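Probable outer membrane protein (Pseudomonas aeruginosa, PDB 3DWO) probably transports long-chain fatty acids or similar hydrophobic compounds across the outer membrane, as a beta-barrel channel of the FadL family. Local coordinates at residues N50-D55 and G432-L437; L339-D344 and A355-D360; F380-A385 and A400-F405. All coordinates share one frame; numbering follows the deposited sequence.

Contact 1. Residues N50-D55 and G432-L437. With C8E ((hydroxyethyloxy)tri(ethyloxy)octane), chain E.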
loop_
_atom_site.group_PDB
_atom_site.type_symbol
_atom_site.label_atom_id
_atom_site.label_comp_id
_atom_site.label_asym_id
_atom_site.label_seq_id
_atom_site.Cartn_x
_atom_site.Cartn_y
_atom_site.Cartn_z
ATOM N N ASN A 50 -8.182 6.924 11.310
ATOM C CA ASN A 50 -8.827 7.070 10.010
ATOM C C ASN A 50 -9.612 5.827 9.666
ATOM O O ASN A 50 -9.309 4.731 10.139
ATOM C CB ASN A 50 -7.795 7.239 8.888
ATOM C CG ASN A 50 -6.772 8.297 9.180
ATOM O OD1 ASN A 50 -7.081 9.484 9.205
ATOM N ND2 ASN A 50 -5.530 7.873 9.394
ATOM N N TYR A 51 -10.619 6.004 8.826
ATOM C CA TYR A 51 -11.390 4.882 8.342
ATOM C C TYR A 51 -11.397 5.049 6.836
ATOM O O TYR A 51 -11.914 6.040 6.311
ATOM C CB TYR A 51 -12.817 4.880 8.879
ATOM C CG TYR A 51 -13.569 3.654 8.429
ATOM C CD1 TYR A 51 -14.366 3.677 7.285
ATOM C CD2 TYR A 51 -13.435 2.450 9.115
ATOM C CE1 TYR A 51 -15.012 2.527 6.836
ATOM C CE2 TYR A 51 -14.073 1.292 8.676
ATOM C CZ TYR A 51 -14.860 1.336 7.537
ATOM O OH TYR A 51 -15.497 0.191 7.107
ATOM N N ALA A 52 -10.796 4.090 6.148
ATOM C CA ALA A 52 -10.715 4.135 4.701
ATOM C C ALA A 52 -11.720 3.189 4.083
ATOM O O ALA A 52 -11.759 2.001 4.406
ATOM C CB ALA A 52 -9.318 3.782 4.247
ATOM N N ASP A 53 -12.539 3.742 3.200
ATOM C CA ASP A 53 -13.560 2.989 2.503
ATOM C C ASP A 53 -13.138 2.930 1.045
ATOM O O ASP A 53 -13.145 3.942 0.345
ATOM C CB ASP A 53 -14.911 3.688 2.652
ATOM C CG ASP A 53 -15.995 3.019 1.850
ATOM O OD1 ASP A 53 -16.043 1.771 1.847
ATOM O OD2 ASP A 53 -16.802 3.740 1.226
ATOM N N ILE A 54 -12.763 1.734 0.601
ATOM C CA ILE A 54 -12.296 1.523 -0.761
ATOM C C ILE A 54 -13.214 0.598 -1.550
ATOM O O ILE A 54 -13.544 -0.502 -1.107
ATOM C CB ILE A 54 -10.867 0.928 -0.762
ATOM C CG1 ILE A 54 -9.955 1.759 0.150
ATOM C CG2 ILE A 54 -10.319 0.891 -2.175
ATOM C CD1 ILE A 54 -9.879 3.238 -0.202
ATOM N N ASP A 55 -13.609 1.058 -2.731
ATOM C CA ASP A 55 -14.499 0.312 -3.607
ATOM C C ASP A 55 -13.699 -0.193 -4.799
ATOM O O ASP A 55 -13.026 0.590 -5.467
ATOM C CB ASP A 55 -15.608 1.233 -4.100
ATOM C CG ASP A 55 -16.795 0.477 -4.635
ATOM O OD1 ASP A 55 -17.612 0.007 -3.813
ATOM O OD2 ASP A 55 -16.912 0.347 -5.870
ATOM N N GLY A 432 -12.334 5.712 -3.623
ATOM C CA GLY A 432 -11.871 5.716 -2.256
ATOM C C GLY A 432 -12.292 6.950 -1.493
ATOM O O GLY A 432 -12.450 8.031 -2.061
ATOM N N GLN A 433 -12.500 6.782 -0.195
ATOM C CA GLN A 433 -12.856 7.906 0.642
ATOM C C GLN A 433 -12.341 7.615 2.038
ATOM O O GLN A 433 -12.329 6.460 2.476
ATOM C CB GLN A 433 -14.368 8.141 0.624
ATOM C CG GLN A 433 -15.213 7.177 1.409
ATOM C CD GLN A 433 -16.691 7.421 1.161
ATOM O OE1 GLN A 433 -17.120 8.568 0.993
ATOM N NE2 GLN A 433 -17.478 6.349 1.140
ATOM N N VAL A 434 -11.884 8.662 2.717
ATOM C CA VAL A 434 -11.334 8.531 4.057
ATOM C C VAL A 434 -11.960 9.529 5.027
ATOM O O VAL A 434 -12.177 10.696 4.692
ATOM C CB VAL A 434 -9.796 8.748 4.044
ATOM C CG1 VAL A 434 -9.215 8.510 5.438
ATOM C CG2 VAL A 434 -9.136 7.820 3.021
ATOM N N PHE A 435 -12.268 9.051 6.226
ATOM C CA PHE A 435 -12.827 9.884 7.279
ATOM C C PHE A 435 -11.717 9.893 8.321
ATOM O O PHE A 435 -11.218 8.837 8.703
ATOM C CB PHE A 435 -14.096 9.257 7.849
ATOM C CG PHE A 435 -15.148 8.988 6.813
ATOM C CD1 PHE A 435 -15.029 7.903 5.948
ATOM C CD2 PHE A 435 -16.233 9.847 6.669
ATOM C CE1 PHE A 435 -15.972 7.678 4.953
ATOM C CE2 PHE A 435 -17.184 9.632 5.677
ATOM C CZ PHE A 435 -17.054 8.545 4.815
ATOM N N SER A 436 -11.324 11.079 8.769
ATOM C CA SER A 436 -10.232 11.201 9.727
ATOM C C SER A 436 -10.612 12.024 10.954
ATOM O O SER A 436 -11.360 12.997 10.857
ATOM C CB SER A 436 -9.027 11.834 9.022
ATOM O OG SER A 436 -7.846 11.718 9.794
ATOM N N LEU A 437 -10.085 11.631 12.108
ATOM C CA LEU A 437 -10.366 12.322 13.360
ATOM C C LEU A 437 -9.150 12.197 14.277
ATOM O O LEU A 437 -8.600 11.111 14.428
ATOM C CB LEU A 437 -11.587 11.691 14.027
ATOM C CG LEU A 437 -12.466 12.583 14.904
ATOM C CD1 LEU A 437 -13.197 13.608 14.035
ATOM C CD2 LEU A 437 -13.475 11.716 15.647
HETATM C C1 C8E E . -5.629 -3.588 6.375
HETATM C C2 C8E E . -5.689 -3.081 5.012
HETATM C C3 C8E E . -4.768 -1.982 4.736
HETATM C C4 C8E E . -5.515 -0.743 4.859
HETATM C C5 C8E E . -5.171 0.135 3.721
HETATM C C6 C8E E . -5.518 1.503 4.034
HETATM C C7 C8E E . -5.344 2.110 2.731
HETATM C C8 C8E E . -6.477 3.013 2.496
HETATM O O9 C8E E . -6.532 4.100 1.597
HETATM C C10 C8E E . -5.630 5.177 1.741
HETATM C C11 C8E E . -5.980 6.110 0.624
HETATM O O12 C8E E . -5.893 5.443 -0.652
HETATM C C13 C8E E . -6.534 6.137 -1.760
HETATM C C14 C8E E . -7.190 5.467 -3.009
HETATM O O15 C8E E . -8.162 4.389 -3.120
HETATM C C16 C8E E . -7.504 3.108 -3.206
HETATM C C17 C8E E . -7.181 2.650 -4.637
HETATM O O18 C8E E . -7.896 1.592 -5.305
HETATM C C19 C8E E . -7.292 0.286 -5.080
HETATM C C20 C8E E . -6.614 -0.566 -6.213
HETATM O O21 C8E E . -5.186 -0.634 -6.256
#

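Contact 2. Residues L339-D344 and A355-D360. With C8E ((hydroxyethyloxy)tri(ethyloxy)octane), chain G.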
loop_
_atom_site.group_PDB
_atom_site.type_symbol
_atom_site.label_atom_id
_atom_site.label_comp_id
_atom_site.label_asym_id
_atom_site.label_seq_id
_atom_site.Cartn_x
_atom_site.Cartn_y
_atom_site.Cartn_z
ATOM N N LEU A 339 1.846 15.239 -6.352
ATOM C CA LEU A 339 1.854 16.671 -6.101
ATOM C C LEU A 339 0.589 17.081 -5.364
ATOM O O LEU A 339 -0.508 16.632 -5.695
ATOM C CB LEU A 339 1.953 17.431 -7.425
ATOM C CG LEU A 339 2.955 16.870 -8.438
ATOM C CD1 LEU A 339 2.819 17.614 -9.757
ATOM C CD2 LEU A 339 4.364 16.986 -7.892
ATOM N N ALA A 340 0.748 17.937 -4.363
ATOM C CA ALA A 340 -0.385 18.394 -3.577
ATOM C C ALA A 340 -0.271 19.878 -3.268
ATOM O O ALA A 340 0.825 20.430 -3.174
ATOM C CB ALA A 340 -0.471 17.603 -2.278
ATOM N N VAL A 341 -1.416 20.522 -3.117
ATOM C CA VAL A 341 -1.449 21.929 -2.786
ATOM C C VAL A 341 -2.694 22.142 -1.952
ATOM O O VAL A 341 -3.759 21.615 -2.266
ATOM C CB VAL A 341 -1.498 22.813 -4.050
ATOM C CG1 VAL A 341 -2.705 22.445 -4.904
ATOM C CG2 VAL A 341 -1.552 24.278 -3.646
ATOM N N GLY A 342 -2.549 22.896 -0.873
ATOM C CA GLY A 342 -3.673 23.156 0.002
ATOM C C GLY A 342 -3.224 24.035 1.147
ATOM O O GLY A 342 -2.069 24.457 1.183
ATOM N N GLY A 343 -4.120 24.316 2.087
ATOM C CA GLY A 343 -3.736 25.159 3.199
ATOM C C GLY A 343 -4.753 25.260 4.313
ATOM O O GLY A 343 -5.836 24.679 4.244
ATOM N N ASP A 344 -4.386 26.022 5.339
ATOM C CA ASP A 344 -5.214 26.235 6.517
ATOM C C ASP A 344 -5.649 27.691 6.649
ATOM O O ASP A 344 -4.885 28.613 6.348
ATOM C CB ASP A 344 -4.432 25.841 7.773
ATOM C CG ASP A 344 -4.318 24.342 7.948
ATOM O OD1 ASP A 344 -4.341 23.614 6.936
ATOM O OD2 ASP A 344 -4.195 23.893 9.106
ATOM N N ALA A 355 -8.441 22.677 3.381
ATOM C CA ALA A 355 -8.852 22.156 2.088
ATOM C C ALA A 355 -7.589 21.881 1.280
ATOM O O ALA A 355 -6.522 22.426 1.572
ATOM C CB ALA A 355 -9.733 23.162 1.370
ATOM N N GLY A 356 -7.709 21.029 0.270
ATOM C CA GLY A 356 -6.562 20.714 -0.555
ATOM C C GLY A 356 -6.896 19.683 -1.610
ATOM O O GLY A 356 -7.945 19.039 -1.559
ATOM N N VAL A 357 -5.995 19.539 -2.574
ATOM C CA VAL A 357 -6.157 18.584 -3.652
ATOM C C VAL A 357 -4.772 18.049 -3.991
ATOM O O VAL A 357 -3.765 18.719 -3.760
ATOM C CB VAL A 357 -6.750 19.248 -4.911
ATOM C CG1 VAL A 357 -8.128 19.821 -4.603
ATOM C CG2 VAL A 357 -5.810 20.338 -5.402
ATOM N N ALA A 358 -4.720 16.839 -4.535
ATOM C CA ALA A 358 -3.438 16.251 -4.885
ATOM C C ALA A 358 -3.545 15.349 -6.105
ATOM O O ALA A 358 -4.613 14.836 -6.429
ATOM C CB ALA A 358 -2.882 15.462 -3.688
ATOM N N TYR A 359 -2.427 15.187 -6.796
ATOM C CA TYR A 359 -2.366 14.322 -7.960
ATOM C C TYR A 359 -1.371 13.239 -7.587
ATOM O O TYR A 359 -0.238 13.533 -7.215
ATOM C CB TYR A 359 -1.892 15.094 -9.188
ATOM C CG TYR A 359 -1.440 14.197 -10.312
ATOM C CD1 TYR A 359 -0.091 14.102 -10.650
ATOM C CD2 TYR A 359 -2.350 13.406 -11.008
ATOM C CE1 TYR A 359 0.345 13.242 -11.649
ATOM C CE2 TYR A 359 -1.923 12.537 -12.016
ATOM C CZ TYR A 359 -0.574 12.461 -12.326
ATOM O OH TYR A 359 -0.135 11.592 -13.301
ATOM N N ASP A 360 -1.800 11.987 -7.686
ATOM C CA ASP A 360 -0.959 10.865 -7.305
ATOM C C ASP A 360 -0.860 9.811 -8.407
ATOM O O ASP A 360 -1.847 9.158 -8.737
ATOM C CB ASP A 360 -1.532 10.260 -6.022
ATOM C CG ASP A 360 -0.595 9.281 -5.362
ATOM O OD1 ASP A 360 0.620 9.562 -5.286
ATOM O OD2 ASP A 360 -1.084 8.232 -4.900
HETATM C C1 C8E G . -6.735 26.173 -0.518
HETATM C C2 C8E G . -6.891 26.936 0.713
HETATM C C3 C8E G . -7.586 26.235 1.790
HETATM C C4 C8E G . -8.911 26.828 1.904
HETATM C C5 C8E G . -9.237 27.006 3.339
HETATM C C6 C8E G . -10.343 27.933 3.489
#

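Contact 3. Residues F380-A385 and A400-F405. With C8E ((hydroxyethyloxy)tri(ethyloxy)octane), chain F; C8E ((hydroxyethyloxy)tri(ethyloxy)octane), chain E.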
loop_
_atom_site.group_PDB
_atom_site.type_symbol
_atom_site.label_atom_id
_atom_site.label_comp_id
_atom_site.label_asym_id
_atom_site.label_seq_id
_atom_site.Cartn_x
_atom_site.Cartn_y
_atom_site.Cartn_z
ATOM N N PHE A 380 -6.911 13.596 -5.464
ATOM C CA PHE A 380 -7.374 13.655 -4.084
ATOM C C PHE A 380 -8.018 15.010 -3.805
ATOM O O PHE A 380 -7.462 16.055 -4.159
ATOM C CB PHE A 380 -6.292 13.567 -2.965
ATOM C CG PHE A 380 -5.727 12.263 -2.750
ATOM C CD1 PHE A 380 -5.622 11.752 -1.459
ATOM C CD2 PHE A 380 -5.167 11.541 -3.801
ATOM C CE1 PHE A 380 -4.971 10.540 -1.217
ATOM C CE2 PHE A 380 -4.514 10.327 -3.569
ATOM C CZ PHE A 380 -4.415 9.826 -2.273
ATOM N N ALA A 381 -9.195 14.985 -3.187
ATOM C CA ALA A 381 -9.917 16.203 -2.827
ATOM C C ALA A 381 -10.229 16.112 -1.335
ATOM O O ALA A 381 -10.942 15.204 -0.905
ATOM C CB ALA A 381 -11.212 16.313 -3.635
ATOM N N SER A 382 -9.700 17.048 -0.549
ATOM C CA SER A 382 -9.909 17.025 0.898
ATOM C C SER A 382 -10.465 18.308 1.508
ATOM O O SER A 382 -10.221 19.411 1.012
ATOM C CB SER A 382 -8.592 16.708 1.616
ATOM O OG SER A 382 -7.983 15.529 1.125
ATOM N N LEU A 383 -11.194 18.132 2.608
ATOM C CA LEU A 383 -11.774 19.228 3.380
ATOM C C LEU A 383 -11.481 18.900 4.842
ATOM O O LEU A 383 -11.566 17.738 5.241
ATOM C CB LEU A 383 -13.290 19.307 3.170
ATOM C CG LEU A 383 -13.785 19.731 1.789
ATOM C CD1 LEU A 383 -15.305 19.696 1.782
ATOM C CD2 LEU A 383 -13.273 21.131 1.457
ATOM N N GLY A 384 -11.128 19.910 5.633
ATOM C CA GLY A 384 -10.835 19.670 7.034
ATOM C C GLY A 384 -11.171 20.828 7.955
ATOM O O GLY A 384 -11.352 21.961 7.510
ATOM N N ALA A 385 -11.259 20.540 9.249
ATOM C CA ALA A 385 -11.562 21.560 10.242
ATOM C C ALA A 385 -10.875 21.219 11.560
ATOM O O ALA A 385 -10.671 20.048 11.878
ATOM C CB ALA A 385 -13.065 21.669 10.443
ATOM N N ALA A 400 -11.590 15.450 9.166
ATOM C CA ALA A 400 -11.252 15.558 7.761
ATOM C C ALA A 400 -12.004 14.523 6.949
ATOM O O ALA A 400 -12.369 13.458 7.454
ATOM C CB ALA A 400 -9.743 15.375 7.567
ATOM N N TYR A 401 -12.255 14.864 5.692
ATOM C CA TYR A 401 -12.915 13.975 4.757
ATOM C C TYR A 401 -12.091 14.084 3.498
ATOM O O TYR A 401 -11.710 15.180 3.099
ATOM C CB TYR A 401 -14.341 14.414 4.439
ATOM C CG TYR A 401 -14.966 13.553 3.358
ATOM C CD1 TYR A 401 -15.257 12.207 3.592
ATOM C CD2 TYR A 401 -15.205 14.064 2.084
ATOM C CE1 TYR A 401 -15.771 11.391 2.582
ATOM C CE2 TYR A 401 -15.717 13.255 1.067
ATOM C CZ TYR A 401 -15.997 11.921 1.323
ATOM O OH TYR A 401 -16.505 11.123 0.325
ATOM N N SER A 402 -11.810 12.951 2.876
ATOM C CA SER A 402 -11.023 12.961 1.661
ATOM C C SER A 402 -11.567 11.952 0.661
ATOM O O SER A 402 -11.818 10.796 0.996
ATOM C CB SER A 402 -9.560 12.655 1.984
ATOM O OG SER A 402 -8.769 12.727 0.817
ATOM N N ARG A 403 -11.769 12.410 -0.568
ATOM C CA ARG A 403 -12.273 11.556 -1.624
ATOM C C ARG A 403 -11.154 11.349 -2.635
ATOM O O ARG A 403 -10.445 12.286 -2.989
ATOM C CB ARG A 403 -13.489 12.199 -2.303
ATOM C CG ARG A 403 -13.890 11.539 -3.611
ATOM C CD ARG A 403 -14.206 10.056 -3.428
ATOM N NE ARG A 403 -14.221 9.319 -4.694
ATOM C CZ ARG A 403 -15.110 9.508 -5.664
ATOM N NH1 ARG A 403 -16.073 10.411 -5.522
ATOM N NH2 ARG A 403 -15.034 8.798 -6.782
ATOM N N GLN A 404 -10.989 10.111 -3.079
ATOM C CA GLN A 404 -9.963 9.792 -4.055
ATOM C C GLN A 404 -10.628 9.312 -5.334
ATOM O O GLN A 404 -11.313 8.283 -5.343
ATOM C CB GLN A 404 -9.023 8.702 -3.530
ATOM C CG GLN A 404 -8.238 9.066 -2.269
ATOM C CD GLN A 404 -9.075 8.998 -1.003
ATOM O OE1 GLN A 404 -9.762 8.005 -0.755
ATOM N NE2 GLN A 404 -9.017 10.051 -0.191
ATOM N N PHE A 405 -10.440 10.074 -6.406
ATOM C CA PHE A 405 -10.999 9.719 -7.699
ATOM C C PHE A 405 -9.904 8.997 -8.467
ATOM O O PHE A 405 -8.887 9.592 -8.819
ATOM C CB PHE A 405 -11.431 10.964 -8.479
ATOM C CG PHE A 405 -12.418 11.831 -7.750
ATOM C CD1 PHE A 405 -11.981 12.821 -6.870
ATOM C CD2 PHE A 405 -13.789 11.655 -7.937
ATOM C CE1 PHE A 405 -12.896 13.627 -6.188
ATOM C CE2 PHE A 405 -14.711 12.453 -7.261
ATOM C CZ PHE A 405 -14.266 13.440 -6.386
HETATM C C2 C8E F . -12.721 14.431 -10.489
HETATM C C3 C8E F . -12.487 14.203 -11.915
HETATM C C4 C8E F . -12.535 12.763 -12.139
HETATM C C5 C8E F . -11.336 12.350 -12.935
HETATM C C6 C8E F . -10.949 10.967 -12.653
HETATM C C7 C8E F . -9.783 11.176 -11.798
HETATM C C8 C8E F . -8.671 10.271 -12.187
HETATM O O9 C8E F . -7.292 10.616 -12.280
HETATM C C10 C8E F . -6.904 11.624 -13.196
HETATM C C11 C8E F . -5.416 11.777 -13.052
HETATM C C1 C8E E . -5.629 -3.588 6.375
HETATM C C2 C8E E . -5.689 -3.081 5.012
HETATM C C3 C8E E . -4.768 -1.982 4.736
HETATM C C4 C8E E . -5.515 -0.743 4.859
HETATM C C5 C8E E . -5.171 0.135 3.721
HETATM C C6 C8E E . -5.518 1.503 4.034
HETATM C C7 C8E E . -5.344 2.110 2.731
HETATM C C8 C8E E . -6.477 3.013 2.496
HETATM O O9 C8E E . -6.532 4.100 1.597
HETATM C C10 C8E E . -5.630 5.177 1.741
HETATM C C11 C8E E . -5.980 6.110 0.624
HETATM O O12 C8E E . -5.893 5.443 -0.652
HETATM C C13 C8E E . -6.534 6.137 -1.760
HETATM C C14 C8E E . -7.190 5.467 -3.009
HETATM O O15 C8E E . -8.162 4.389 -3.120
HETATM C C16 C8E E . -7.504 3.108 -3.206
HETATM C C17 C8E E . -7.181 2.650 -4.637
HETATM O O18 C8E E . -7.896 1.592 -5.305
HETATM C C19 C8E E . -7.292 0.286 -5.080
HETATM C C20 C8E E . -6.614 -0.566 -6.213
HETATM O O21 C8E E . -5.186 -0.634 -6.256
#

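Contact 1. Residues N50-D55 and G432-L437
Gln433 NE2 donates to Asp53 OD2 over 2.7 Å. The two side chains run side by side off the same face of antiparallel strands, with the carboxylate almost coplanar with the amide, 29° apart. The donor takes the anti lone pair of OD2, and the oxygen lies in the amide plane. Gln433 manages this by setting CG between its own backbone N and carbonyl carbon (chi1 75°), which brings CG to 3.7 Å from Asp53 CB; beyond CG the chain is extended. The other end of the amide is also engaged, because OE1 bonds to the hydroxyl of Tyr401, so the rotation of the group is fixed from two sides. Beneath it, the same residues form a hydrogen-bonded pair whose straighter bond, Asp53 N to Gln433 O, measures 2.8 Å. At the next hydrogen-bonded pair, Tyr51 N reaches Phe435 O at 2.9 Å, while the Phe435 ring edge meets Tyr51 O in plane, CD1 at 3.6 Å. On the opposite face Ala52 CB lies 4.2 Å from Val434 CG2, and Ile54 CD1 rests 3.8 Å from Gly432 CA. C8 of the chain E C8E detergent lies 3.4 Å from Ala52 CB. Toward Asn50 and Ser436, which Trp13 of helix 10-14 covers together with Val434, this face turns polar. Strands 44-63 and 423-441, the first and last long strands, close the barrel here: an amide-carboxylate hydrogen bond and aromatic rings outside, and an inner face, apolar around Ala52 and Ile54, along which the detergent lies.

Contact 2. Residues L339-D344 and A355-D360
The flat groups that meet here are peptides: the amide of Tyr359 turns its N-H to Leu339 O at 2.6 Å, and Leu339 N returns a bond to Tyr359 O. The phenol ring of Tyr359 stands apart from this ladder. Its CG is anti to the backbone N (chi1 164°), and its hydroxyl makes weak hydrogen bonds to Asp377 and Gln361, while only CB approaches Leu339 O, at 4.1 Å. The next hydrogen-bonded pair, Val341 with Val357, carries two beta-branched side chains. They lie alongside each other on the surface, Val341 CG1 touching Val357 CG2 at 3.8 Å; each of these methyls sits between its own backbone N and carbonyl carbon. On the other face small residues bring the strands close. Ala340 CB meets Ala358 CB at 3.5 Å, and the CA atoms of Gly342 and Gly356 are 3.8 Å apart, where the backbones face each other directly, with no side chain between them. The ladder slackens at its far end, where Ala355 N reaches Gly343 O only weakly, over 3.4 Å. There C3 of the chain G C8E detergent lies 3.8 Å from Ala355 CB. Loop residues Ala16 and Ala18 cover the alanine face. Just beyond, Asp344 forms salt bridges to Arg354 and Arg15, but between the two segments themselves cohesion rests on backbone hydrogen bonds and apolar contact, with a flat inner wall of alanine and glycine.

Contact 3. Residues F380-A385 and A400-F405
Segments Phe380-Ala385 and Ala400-Phe405 run antiparallel at 170°, their axes 4.7 Å apart. Ala381 with Arg403 and Leu383 with Tyr401 are the hydrogen-bonded pairs, each joined by two backbone bonds, such as Arg403 N to Ala381 O at 2.9 Å. Between them Ser382 and Ser402 form a non-hydrogen-bonded pair whose hydroxyls bond, OG to OG 2.9 Å. On that face Gln404, with CG anti to its carbonyl carbon (chi1 -62°), lays CG over the centre of the Phe380 ring, a CH-pi contact of 3.7 Å to the centroid; the bend at chi2 carries the amide off. C13 of the chain E C8E detergent presses on this CG from 3.4 Å. Across the sheet, the Phe405 ring has Arg403 CG over one face and C2 of the chain F C8E over the other, both offset toward the rim, while Ala381 CB approaches the edge at CE1. Phe405 CE2 lies over one face of the Arg403 guanidinium, offset toward its rim. Trp13 of helix 10-14 rests against Phe380, Ala400, Ser402 and Gln404, its carbonyl receiving a weak bond from Ser382. Strands 351-360 and 423-441 flank this hairpin, two adjacent staves of the barrel wall.

How the contacts relate
The three contacts sample a run of neighbouring barrel strands: 336-346, 351-360, 378-388, 395-411, 423-441 and then 44-63. Contacts 2 and 3 are successive hairpins, in that order along the chain, and their centres lie about 9 Å apart. Strands 351-360 and 378-388 stitch them together, with Gly356 O bonding to Ser382 N. Contact 3 lies equally near contact 1, about 9 Å between centres, and both touch the same detergent molecule. Contacts 1 and 2 are about 17 Å apart between centres and do not touch. Both hairpins are nested within the loop of chain that contact 1 closes: local pairing builds the wall, and one long-range seam makes it a barrel.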